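PDB 3UIF: sulfonate ABC transporter, periplasmic sulfonate-binding protein SsuA, which probably binds sulfonates or related sulfate esters in the periplasm and delivers them to an ABC importer for uptake. Local coordinates for residues Lys238-Ile242 against Arg243-Asn247; Asp175-Ile178 against Leu179-Arg182; Gly72-Gly75 against Asp76-Ile80; Glu252-Asn255 against Arg256-Tyr259. All coordinates share one frame; numbering follows the deposited sequence.

Contact 1: residues Lys238-Ile242 against Arg243-Asn247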
loop_
_atom_site.group_PDB
_atom_site.type_symbol
_atom_site.label_atom_id
_atom_site.label_comp_id
_atom_site.label_asym_id
_atom_site.label_seq_id
_atom_site.Cartn_x
_atom_site.Cartn_y
_atom_site.Cartn_z
ATOM N N LYS A 238 13.494 10.241 8.457
ATOM C CA LYS A 238 13.337 9.790 7.096
ATOM C C LYS A 238 14.542 8.938 6.631
ATOM O O LYS A 238 14.366 7.844 6.107
ATOM C CB LYS A 238 13.056 10.983 6.189
ATOM C CG LYS A 238 12.933 10.635 4.717
ATOM C CD LYS A 238 12.642 11.852 3.855
ATOM C CE LYS A 238 12.728 11.472 2.386
ATOM N NZ LYS A 238 12.139 12.490 1.473
ATOM N N GLU A 239 15.761 9.420 6.861
ATOM C CA GLU A 239 16.963 8.680 6.483
ATOM C C GLU A 239 17.093 7.328 7.194
ATOM O O GLU A 239 17.496 6.337 6.573
ATOM C CB GLU A 239 18.221 9.526 6.683
ATOM C CG GLU A 239 18.648 10.247 5.418
ATOM C CD GLU A 239 18.743 9.313 4.201
ATOM O OE1 GLU A 239 17.835 9.395 3.332
ATOM O OE2 GLU A 239 19.711 8.497 4.105
ATOM N N THR A 240 16.756 7.286 8.483
ATOM C CA THR A 240 16.723 6.018 9.208
ATOM C C THR A 240 15.746 5.026 8.560
ATOM O O THR A 240 16.124 3.882 8.296
ATOM C CB THR A 240 16.433 6.203 10.715
ATOM O OG1 THR A 240 17.425 7.069 11.278
ATOM C CG2 THR A 240 16.524 4.885 11.433
ATOM N N TYR A 241 14.517 5.469 8.278
ATOM C CA TYR A 241 13.574 4.627 7.557
ATOM C C TYR A 241 14.177 4.087 6.251
ATOM O O TYR A 241 14.176 2.878 6.028
ATOM C CB TYR A 241 12.240 5.334 7.285
ATOM C CG TYR A 241 11.383 4.555 6.311
ATOM C CD1 TYR A 241 10.664 3.420 6.725
ATOM C CD2 TYR A 241 11.340 4.915 4.957
ATOM C CE1 TYR A 241 9.909 2.682 5.818
ATOM C CE2 TYR A 241 10.599 4.187 4.046
ATOM C CZ TYR A 241 9.884 3.078 4.478
ATOM O OH TYR A 241 9.149 2.382 3.558
ATOM N N ILE A 242 14.709 4.974 5.415
ATOM C CA ILE A 242 15.301 4.582 4.136
ATOM C C ILE A 242 16.383 3.496 4.285
ATOM O O ILE A 242 16.430 2.528 3.512
ATOM C CB ILE A 242 15.895 5.806 3.368
ATOM C CG1 ILE A 242 14.825 6.861 3.034
ATOM C CG2 ILE A 242 16.629 5.363 2.105
ATOM C CD1 ILE A 242 13.598 6.340 2.319
ATOM N N ARG A 243 17.237 3.669 5.285
ATOM C CA ARG A 243 18.351 2.757 5.472
ATOM C C ARG A 243 17.951 1.481 6.220
ATOM O O ARG A 243 18.490 0.415 5.931
ATOM C CB ARG A 243 19.530 3.471 6.143
ATOM C CG ARG A 243 20.074 4.628 5.317
ATOM C CD ARG A 243 21.207 5.345 6.031
ATOM N NE ARG A 243 21.616 6.567 5.343
ATOM C CZ ARG A 243 22.642 6.642 4.505
ATOM N NH1 ARG A 243 23.369 5.563 4.243
ATOM N NH2 ARG A 243 22.943 7.799 3.930
ATOM N N GLU A 244 16.997 1.569 7.149
ATOM C CA GLU A 244 16.669 0.387 7.953
ATOM C C GLU A 244 15.402 -0.342 7.557
ATOM O O GLU A 244 15.386 -1.566 7.574
ATOM C CB GLU A 244 16.571 0.696 9.452
ATOM C CG GLU A 244 17.595 1.663 9.999
ATOM C CD GLU A 244 18.973 1.074 10.068
ATOM O OE1 GLU A 244 19.899 1.688 9.479
ATOM O OE2 GLU A 244 19.126 0.006 10.716
ATOM N N TYR A 245 14.346 0.397 7.227
ATOM C CA TYR A 245 13.009 -0.202 7.132
ATOM C C TYR A 245 12.370 -0.188 5.757
ATOM O O TYR A 245 11.219 -0.611 5.625
ATOM C CB TYR A 245 12.041 0.439 8.138
ATOM C CG TYR A 245 12.634 0.546 9.503
ATOM C CD1 TYR A 245 13.037 1.783 10.010
ATOM C CD2 TYR A 245 12.846 -0.600 10.279
ATOM C CE1 TYR A 245 13.618 1.874 11.266
ATOM C CE2 TYR A 245 13.415 -0.520 11.535
ATOM C CZ TYR A 245 13.791 0.714 12.022
ATOM O OH TYR A 245 14.359 0.792 13.256
ATOM N N SER A 246 13.088 0.275 4.741
ATOM C CA SER A 246 12.472 0.328 3.423
ATOM C C SER A 246 12.582 -1.002 2.675
ATOM O O SER A 246 12.875 -2.042 3.275
ATOM C CB SER A 246 12.981 1.514 2.595
ATOM O OG SER A 246 14.382 1.501 2.481
ATOM N N ASN A 247 12.332 -0.979 1.372
ATOM C CA ASN A 247 12.354 -2.188 0.578
ATOM C C ASN A 247 13.774 -2.530 0.147
ATOM O O ASN A 247 14.319 -1.915 -0.774
ATOM C CB ASN A 247 11.458 -1.994 -0.624
ATOM C CG ASN A 247 11.112 -3.285 -1.308
ATOM O OD1 ASN A 247 11.930 -4.208 -1.384
ATOM N ND2 ASN A 247 9.900 -3.348 -1.849
#
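Tyr241 lays its ring against Tyr245 and Ser246, four and five residues further along helix 238-245, which is held by i to i+4 backbone bonds and widens into a pi-type turn at residues 243-245. This is the tight side. With CG anti to the backbone N (chi1 169°), the ring swings forward to the following turn: CD1 lies 3.6 Å from Tyr245 CB, CE2 sits 3.9 Å from Ser246 CB, and the backbone N of Ser246 stands over one face, off toward the rim. A large aromatic suits the place because Trp270 meets the same ring edge-to-face and Val232 packs against it. An alanine here would probably open a gap beside Tyr245 CB and leave Trp270 without its aromatic mate. The outer side is looser. There Thr240 CG2 brushes Glu244 CG at 3.7 Å. Glu239 OE2 reaches NE of Arg243 at 3.0 Å in a salt bridge whose hydrogen bonds are weak, carboxylate and guanidinium planes standing 84° apart; Arg243 also has a second conformer, so this grip is doubtful, whereas Glu239 OE1 pairs with Arg256 NE. Where the chain leaves the helix, small Ser246 folds back, its OG donating to Ile242 O at 2.5 Å.

Contact 2: residues Asp175-Ile178 against Leu179-Arg182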
loop_
_atom_site.group_PDB
_atom_site.type_symbol
_atom_site.label_atom_id
_atom_site.label_comp_id
_atom_site.label_asym_id
_atom_site.label_seq_id
_atom_site.Cartn_x
_atom_site.Cartn_y
_atom_site.Cartn_z
ATOM N N ASP A 175 10.325 0.566 -8.878
ATOM C CA ASP A 175 11.281 -0.262 -9.634
ATOM C C ASP A 175 11.595 0.357 -10.999
ATOM O O ASP A 175 12.617 0.057 -11.615
ATOM C CB ASP A 175 10.766 -1.690 -9.794
ATOM C CG ASP A 175 9.319 -1.736 -10.243
ATOM O OD1 ASP A 175 8.440 -1.319 -9.452
ATOM O OD2 ASP A 175 9.056 -2.203 -11.374
ATOM N N SER A 176 10.717 1.234 -11.461
ATOM C CA SER A 176 10.945 1.994 -12.690
ATOM C C SER A 176 12.303 2.729 -12.726
ATOM O O SER A 176 12.935 2.811 -13.782
ATOM C CB SER A 176 9.807 2.992 -12.908
ATOM O OG SER A 176 8.544 2.356 -12.806
ATOM N N TYR A 177 12.747 3.234 -11.574
ATOM C CA TYR A 177 13.965 4.040 -11.466
ATOM C C TYR A 177 15.251 3.317 -11.851
ATOM O O TYR A 177 16.213 3.943 -12.319
ATOM C CB TYR A 177 14.105 4.603 -10.057
ATOM C CG TYR A 177 13.221 5.797 -9.816
ATOM C CD1 TYR A 177 13.437 7.011 -10.508
ATOM C CD2 TYR A 177 12.169 5.728 -8.901
ATOM C CE1 TYR A 177 12.620 8.107 -10.287
ATOM C CE2 TYR A 177 11.349 6.819 -8.679
ATOM C CZ TYR A 177 11.573 7.999 -9.368
ATOM O OH TYR A 177 10.746 9.066 -9.126
ATOM N N ILE A 178 15.256 2.003 -11.632
ATOM C CA ILE A 178 16.362 1.141 -12.046
ATOM C C ILE A 178 16.585 1.298 -13.551
ATOM O O ILE A 178 17.722 1.443 -14.004
ATOM C CB ILE A 178 16.100 -0.327 -11.633
ATOM C CG1 ILE A 178 16.279 -0.481 -10.130
ATOM C CG2 ILE A 178 17.072 -1.276 -12.314
ATOM C CD1 ILE A 178 15.784 -1.795 -9.581
ATOM N N LEU A 179 15.480 1.292 -14.304
ATOM C CA LEU A 179 15.489 1.522 -15.745
ATOM C C LEU A 179 16.145 2.840 -16.136
ATOM O O LEU A 179 16.838 2.903 -17.153
ATOM C CB LEU A 179 14.069 1.456 -16.328
ATOM C CG LEU A 179 13.397 0.080 -16.343
ATOM C CD1 LEU A 179 11.942 0.175 -16.765
ATOM C CD2 LEU A 179 14.170 -0.882 -17.243
ATOM N N GLU A 180 15.927 3.892 -15.352
ATOM C CA GLU A 180 16.672 5.123 -15.588
ATOM C C GLU A 180 18.146 4.886 -15.265
ATOM O O GLU A 180 19.010 5.241 -16.059
ATOM C CB GLU A 180 16.115 6.308 -14.804
ATOM C CG GLU A 180 14.609 6.464 -14.923
ATOM C CD GLU A 180 14.140 7.905 -14.803
ATOM O OE1 GLU A 180 14.445 8.588 -13.784
ATOM O OE2 GLU A 180 13.443 8.343 -15.740
ATOM N N ASP A 181 18.434 4.224 -14.151
ATOM C CA ASP A 181 19.831 4.026 -13.743
ATOM C C ASP A 181 20.677 3.191 -14.712
ATOM O O ASP A 181 21.877 3.447 -14.850
ATOM C CB ASP A 181 19.946 3.502 -12.308
ATOM C CG ASP A 181 19.218 4.385 -11.310
ATOM O OD1 ASP A 181 18.747 5.475 -11.696
ATOM O OD2 ASP A 181 19.096 3.992 -10.135
ATOM N N ARG A 182 20.071 2.206 -15.380
ATOM C CA ARG A 182 20.807 1.426 -16.374
ATOM C C ARG A 182 20.780 2.155 -17.715
ATOM O O ARG A 182 21.249 1.648 -18.721
ATOM C CB ARG A 182 20.295 -0.022 -16.471
ATOM C CG ARG A 182 20.173 -0.707 -15.119
ATOM C CD ARG A 182 20.519 -2.200 -15.095
ATOM N NE ARG A 182 20.492 -2.687 -13.695
ATOM C CZ ARG A 182 20.268 -3.948 -13.288
ATOM N NH1 ARG A 182 20.038 -4.935 -14.162
ATOM N NH2 ARG A 182 20.266 -4.221 -11.982
#
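Ile178 and Arg182 run side by side in the same direction at the end of helix 176-181, a short helix between strands 169-172 and 185-190 of the five-stranded mixed sheet. With CG1 of Ile178 beside the backbone N (chi1 -73°), CG2 is left anti to that N and faces the following turn; it lies over one face of the guanidinium, 3.9 Å from Arg182 NE. A branched apolar chain suits a place where one methyl must meet the arginine and the side chain also touches Tyr250. Leu179 turns instead to the interior, among Val104, Leu162 and Val184, where a leucine's apolar branches fit. Its CB passes 3.1 Å from Ser176 O, which also takes a weak bond from Leu179 N. Tyr177 and Glu180 point the same way on another side, ring and carboxylate planes 75° apart. Glu180 OE1 comes to the ring edge, 3.8 Å from CD1 of Tyr177, where a negative oxygen would probably be drawn to the slightly positive rim. Both polar ends have further partners: Tyr177 OH bonds Lys192 NZ, and Glu180 OE2 takes the N-H of Ile187. Arg182 N closes the turn, donating to Ile178 O at 2.8 Å.

Contact 3: residues Gly72-Gly75 against Asp76-Ile80; sequences GIYG and DLPPI
From Tyr74 the chain leaves strand 71-75 fully extended, passes through Gly75 at phi/psi -75°/176°, and coils at Asp76 into helix 77-85, so that the first turn of the helix comes back beside the tyrosine ring. The angles at Gly75 are open to any residue, so the backbone alone does not demand a glycine. The ring of Tyr74 reaches forward because CG sits between the backbone N and the carbonyl carbon (chi1 68°). It meets two successive prolines obliquely: CE1 comes 3.4 Å from CB of Pro78, with the two side chains sliding past each other in opposite directions, while CZ lies 3.6 Å from CD of Pro79, which comes from the opposite direction. Strand, sharp turn and helix form one beta-alpha unit of a lobe of the periplasmic binding protein fold, here of the type 2 class, in which such strand-to-helix turns commonly face the ligand cleft. Prolines suit the opening turn of a helix, where an N-H would have no helical carbonyl one turn back, so its loss costs little, and their rings give the tyrosine an apolar surface. The Gly75 carbonyl points to the same place, its O lying 3.0 Å from CD of Pro79. Ile80 N then donates to Asp76 O at 3.2 Å, a bond of the opening turn. The hydroxyl end of Tyr74 has its own partner, OH being hydrogen-bonded to Asn61 OD1, and Trp205 stands nearly perpendicular to the ring. Asp76 turns its carboxylate the other way, OD1 being hydrogen-bonded to His281 NE2.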
loop_
_atom_site.group_PDB
_atom_site.type_symbol
_atom_site.label_atom_id
_atom_site.label_comp_id
_atom_site.label_asym_id
_atom_site.label_seq_id
_atom_site.Cartn_x
_atom_site.Cartn_y
_atom_site.Cartn_z
ATOM N N GLY A 72 -3.803 -7.766 10.525
ATOM C CA GLY A 72 -2.987 -7.939 9.336
ATOM C C GLY A 72 -2.531 -6.610 8.779
ATOM O O GLY A 72 -3.333 -5.736 8.500
ATOM N N ILE A 73 -1.224 -6.459 8.631
ATOM C CA ILE A 73 -0.680 -5.260 8.048
ATOM C C ILE A 73 -0.281 -5.515 6.605
ATOM O O ILE A 73 0.791 -6.055 6.325
ATOM C CB ILE A 73 0.502 -4.707 8.854
ATOM C CG1 ILE A 73 0.086 -4.513 10.325
ATOM C CG2 ILE A 73 0.946 -3.388 8.227
ATOM C CD1 ILE A 73 1.231 -4.322 11.304
ATOM N N TYR A 74 -1.164 -5.128 5.693
ATOM C CA TYR A 74 -0.914 -5.332 4.278
ATOM C C TYR A 74 -1.742 -4.364 3.451
ATOM O O TYR A 74 -2.352 -3.449 4.013
ATOM C CB TYR A 74 -1.076 -6.816 3.893
ATOM C CG TYR A 74 -2.466 -7.430 3.958
ATOM C CD1 TYR A 74 -2.774 -8.544 3.165
ATOM C CD2 TYR A 74 -3.470 -6.926 4.787
ATOM C CE1 TYR A 74 -4.026 -9.137 3.195
ATOM C CE2 TYR A 74 -4.730 -7.513 4.816
ATOM C CZ TYR A 74 -5.000 -8.623 4.018
ATOM O OH TYR A 74 -6.242 -9.227 4.037
ATOM N N GLY A 75 -1.744 -4.536 2.132
ATOM C CA GLY A 75 -2.397 -3.593 1.219
ATOM C C GLY A 75 -3.909 -3.699 1.225
ATOM O O GLY A 75 -4.469 -4.560 1.889
ATOM N N ASP A 76 -4.573 -2.829 0.481
ATOM C CA ASP A 76 -6.036 -2.833 0.452
ATOM C C ASP A 76 -6.625 -3.818 -0.543
ATOM O O ASP A 76 -7.808 -4.154 -0.462
ATOM C CB ASP A 76 -6.588 -1.445 0.134
ATOM C CG ASP A 76 -5.971 -0.834 -1.128
ATOM O OD1 ASP A 76 -6.519 0.188 -1.600
ATOM O OD2 ASP A 76 -4.936 -1.353 -1.643
ATOM N N LEU A 77 -5.829 -4.278 -1.497
ATOM C CA LEU A 77 -6.428 -5.151 -2.502
ATOM C C LEU A 77 -6.930 -6.505 -1.928
ATOM O O LEU A 77 -8.123 -6.808 -2.054
ATOM C CB LEU A 77 -5.550 -5.298 -3.749
ATOM C CG LEU A 77 -6.331 -5.832 -4.967
ATOM C CD1 LEU A 77 -7.550 -4.979 -5.317
ATOM C CD2 LEU A 77 -5.419 -6.006 -6.171
ATOM N N PRO A 78 -6.046 -7.295 -1.273
ATOM C CA PRO A 78 -6.561 -8.542 -0.669
ATOM C C PRO A 78 -7.815 -8.416 0.230
ATOM O O PRO A 78 -8.795 -9.121 -0.027
ATOM C CB PRO A 78 -5.343 -9.102 0.076
ATOM C CG PRO A 78 -4.193 -8.649 -0.769
ATOM C CD PRO A 78 -4.565 -7.255 -1.227
ATOM N N PRO A 79 -7.803 -7.527 1.251
ATOM C CA PRO A 79 -8.969 -7.406 2.134
ATOM C C PRO A 79 -10.243 -6.985 1.407
ATOM O O PRO A 79 -11.331 -7.421 1.775
ATOM C CB PRO A 79 -8.552 -6.348 3.153
ATOM C CG PRO A 79 -7.377 -5.646 2.586
ATOM C CD PRO A 79 -6.730 -6.578 1.609
ATOM N N ILE A 80 -10.118 -6.157 0.380
ATOM C CA ILE A 80 -11.232 -5.905 -0.544
ATOM C C ILE A 80 -11.781 -7.204 -1.156
ATOM O O ILE A 80 -12.993 -7.412 -1.183
ATOM C CB ILE A 80 -10.846 -4.893 -1.659
ATOM C CG1 ILE A 80 -10.760 -3.462 -1.093
ATOM C CG2 ILE A 80 -11.814 -4.960 -2.839
ATOM C CD1 ILE A 80 -10.032 -2.479 -1.975
#

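Contact 4: residues Glu252-Asn255 against Arg256-Tyr259; sequences ESVN and RREY. With SO4 (sulfate ion), chain C.
Arg257 presents its guanidinium edge-on to Ser253, whereas Arg256 lays the face of its own over the backbone of Glu252. A bend at the third torsion (chi3 -76°) curls the Arg257 chain back so that NE points at Ser253 O, 3.1 Å away and nearly straight at 167°. The oxygen lies in the guanidinium plane, yet NE approaches it from above the carbonyl plane, while Arg257 N donates to the same Ser253 O from the opposite face at 2.9 Å. One carbonyl is thus held by both ends of one residue. Arg257 NH2 makes only a weak bond to Ser253 OG, 3.4 Å off, and finds its charge partner in Asp181 OD2. A leucine in its place would probably leave that aspartate oxygen without its ionic mate and Ser253 O with the backbone N-H alone. These residues form the short helix 252-257, and its first turn shows the usual attraction of a helix N-terminus for an anion: Glu252 N donates to sulfate O2 at 2.9 Å and Ser253 N to O3 at 3.1 Å, the ion probably coming from the crystallisation liquor. Arg256 bends back along the helix, where Glu252 O lies 3.9 Å above its guanidinium plane, off toward the rim. The Glu252 carboxylate is turned 85° from that plane and makes a long ion pair with Arg256 NH2, and a weak one with Arg243. At the far end of the segment, Tyr259 offers its ring edge to Asn255 O, with CD2 3.4 Å from that oxygen.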
loop_
_atom_site.group_PDB
_atom_site.type_symbol
_atom_site.label_atom_id
_atom_site.label_comp_id
_atom_site.label_asym_id
_atom_site.label_seq_id
_atom_site.Cartn_x
_atom_site.Cartn_y
_atom_site.Cartn_z
ATOM N N GLU A 252 19.007 1.817 -1.794
ATOM C CA GLU A 252 18.542 2.967 -1.007
ATOM C C GLU A 252 18.116 4.179 -1.870
ATOM O O GLU A 252 17.101 4.789 -1.595
ATOM C CB GLU A 252 19.596 3.350 0.042
ATOM C CG GLU A 252 19.641 2.360 1.207
ATOM C CD GLU A 252 20.842 2.529 2.119
ATOM O OE1 GLU A 252 21.162 1.548 2.824
ATOM O OE2 GLU A 252 21.467 3.624 2.145
ATOM N N SER A 253 18.871 4.490 -2.922
ATOM C CA SER A 253 18.548 5.619 -3.795
ATOM C C SER A 253 17.206 5.427 -4.512
ATOM O O SER A 253 16.465 6.403 -4.701
ATOM C CB SER A 253 19.673 5.885 -4.803
ATOM O OG SER A 253 19.852 4.777 -5.645
ATOM N N VAL A 254 16.891 4.182 -4.888
ATOM C CA VAL A 254 15.608 3.874 -5.505
ATOM C C VAL A 254 14.489 4.131 -4.501
ATOM O O VAL A 254 13.507 4.803 -4.835
ATOM C CB VAL A 254 15.531 2.419 -6.032
ATOM C CG1 VAL A 254 14.131 2.097 -6.538
ATOM C CG2 VAL A 254 16.562 2.178 -7.123
ATOM N N ASN A 255 14.652 3.616 -3.277
ATOM C CA ASN A 255 13.690 3.830 -2.176
ATOM C C ASN A 255 13.518 5.302 -1.859
ATOM O O ASN A 255 12.434 5.750 -1.518
ATOM C CB ASN A 255 14.148 3.100 -0.898
ATOM C CG ASN A 255 13.894 1.606 -0.946
ATOM O OD1 ASN A 255 12.761 1.171 -0.762
ATOM N ND2 ASN A 255 14.937 0.816 -1.213
ATOM N N ARG A 256 14.611 6.041 -1.994
ATOM C CA ARG A 256 14.696 7.451 -1.650
ATOM C C ARG A 256 13.986 8.293 -2.706
ATOM O O ARG A 256 13.392 9.328 -2.404
ATOM C CB ARG A 256 16.178 7.847 -1.520
ATOM C CG ARG A 256 16.465 9.255 -1.025
ATOM C CD ARG A 256 17.963 9.483 -0.811
ATOM N NE ARG A 256 18.486 8.664 0.297
ATOM C CZ ARG A 256 19.410 7.704 0.182
ATOM N NH1 ARG A 256 19.973 7.423 -0.999
ATOM N NH2 ARG A 256 19.786 7.030 1.266
ATOM N N ARG A 257 14.027 7.819 -3.945
ATOM C CA ARG A 257 13.426 8.550 -5.055
ATOM C C ARG A 257 11.913 8.441 -5.085
ATOM O O ARG A 257 11.228 9.322 -5.608
ATOM C CB ARG A 257 14.040 8.112 -6.372
ATOM C CG ARG A 257 15.284 8.908 -6.657
ATOM C CD ARG A 257 15.942 8.428 -7.918
ATOM N NE ARG A 257 16.637 7.176 -7.677
ATOM C CZ ARG A 257 17.310 6.523 -8.608
ATOM N NH1 ARG A 257 17.361 7.017 -9.836
ATOM N NH2 ARG A 257 17.919 5.385 -8.317
ATOM N N GLU A 258 11.403 7.355 -4.520
ATOM C CA GLU A 258 9.971 7.158 -4.362
ATOM C C GLU A 258 9.318 8.335 -3.606
ATOM O O GLU A 258 8.168 8.688 -3.886
ATOM C CB GLU A 258 9.693 5.786 -3.694
ATOM C CG GLU A 258 8.319 5.587 -3.046
ATOM C CD GLU A 258 7.153 5.647 -4.029
ATOM O OE1 GLU A 258 5.992 5.670 -3.572
ATOM O OE2 GLU A 258 7.356 5.674 -5.253
ATOM N N TYR A 259 10.070 8.955 -2.693
ATOM C CA TYR A 259 9.578 10.088 -1.906
ATOM C C TYR A 259 10.028 11.442 -2.434
ATOM O O TYR A 259 9.656 12.475 -1.912
ATOM C CB TYR A 259 9.963 9.918 -0.433
ATOM C CG TYR A 259 9.336 8.681 0.135
ATOM C CD1 TYR A 259 8.057 8.724 0.669
ATOM C CD2 TYR A 259 9.986 7.446 0.068
ATOM C CE1 TYR A 259 7.453 7.592 1.162
ATOM C CE2 TYR A 259 9.381 6.300 0.549
ATOM C CZ TYR A 259 8.112 6.380 1.100
ATOM O OH TYR A 259 7.483 5.254 1.592
HETATM S S SO4 C . 22.636 2.448 -2.869
HETATM O O1 SO4 C . 23.914 2.793 -2.224
HETATM O O2 SO4 C . 21.902 1.440 -2.065
HETATM O O3 SO4 C . 21.858 3.703 -2.959
HETATM O O4 SO4 C . 22.887 1.899 -4.220
#

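Contact 4 stands between contacts 1 and 2, with centres about 10 and 11 Å away, and its two arginines reach in different directions. Arg256 NE pairs with Glu239 OE1 of contact 1 at 3.2 Å, and Arg257 NH2 with Asp181 OD2 of contact 2 at 2.6 Å. Asn255 ND2, 2.8 Å from Asn247 O, adds a probable hydrogen bond between contacts 4 and 1. Contacts 1 and 2 themselves do not touch. Contact 3, which starts on strand 71-75 of the six-stranded sheet, has its centre about 22 to 27 Å from theirs. Bound glycerol, probably from the crystallisation liquor, lies about 3 Å from the Tyr259 side chain, and glycerol is also about 5 Å from that of Tyr241.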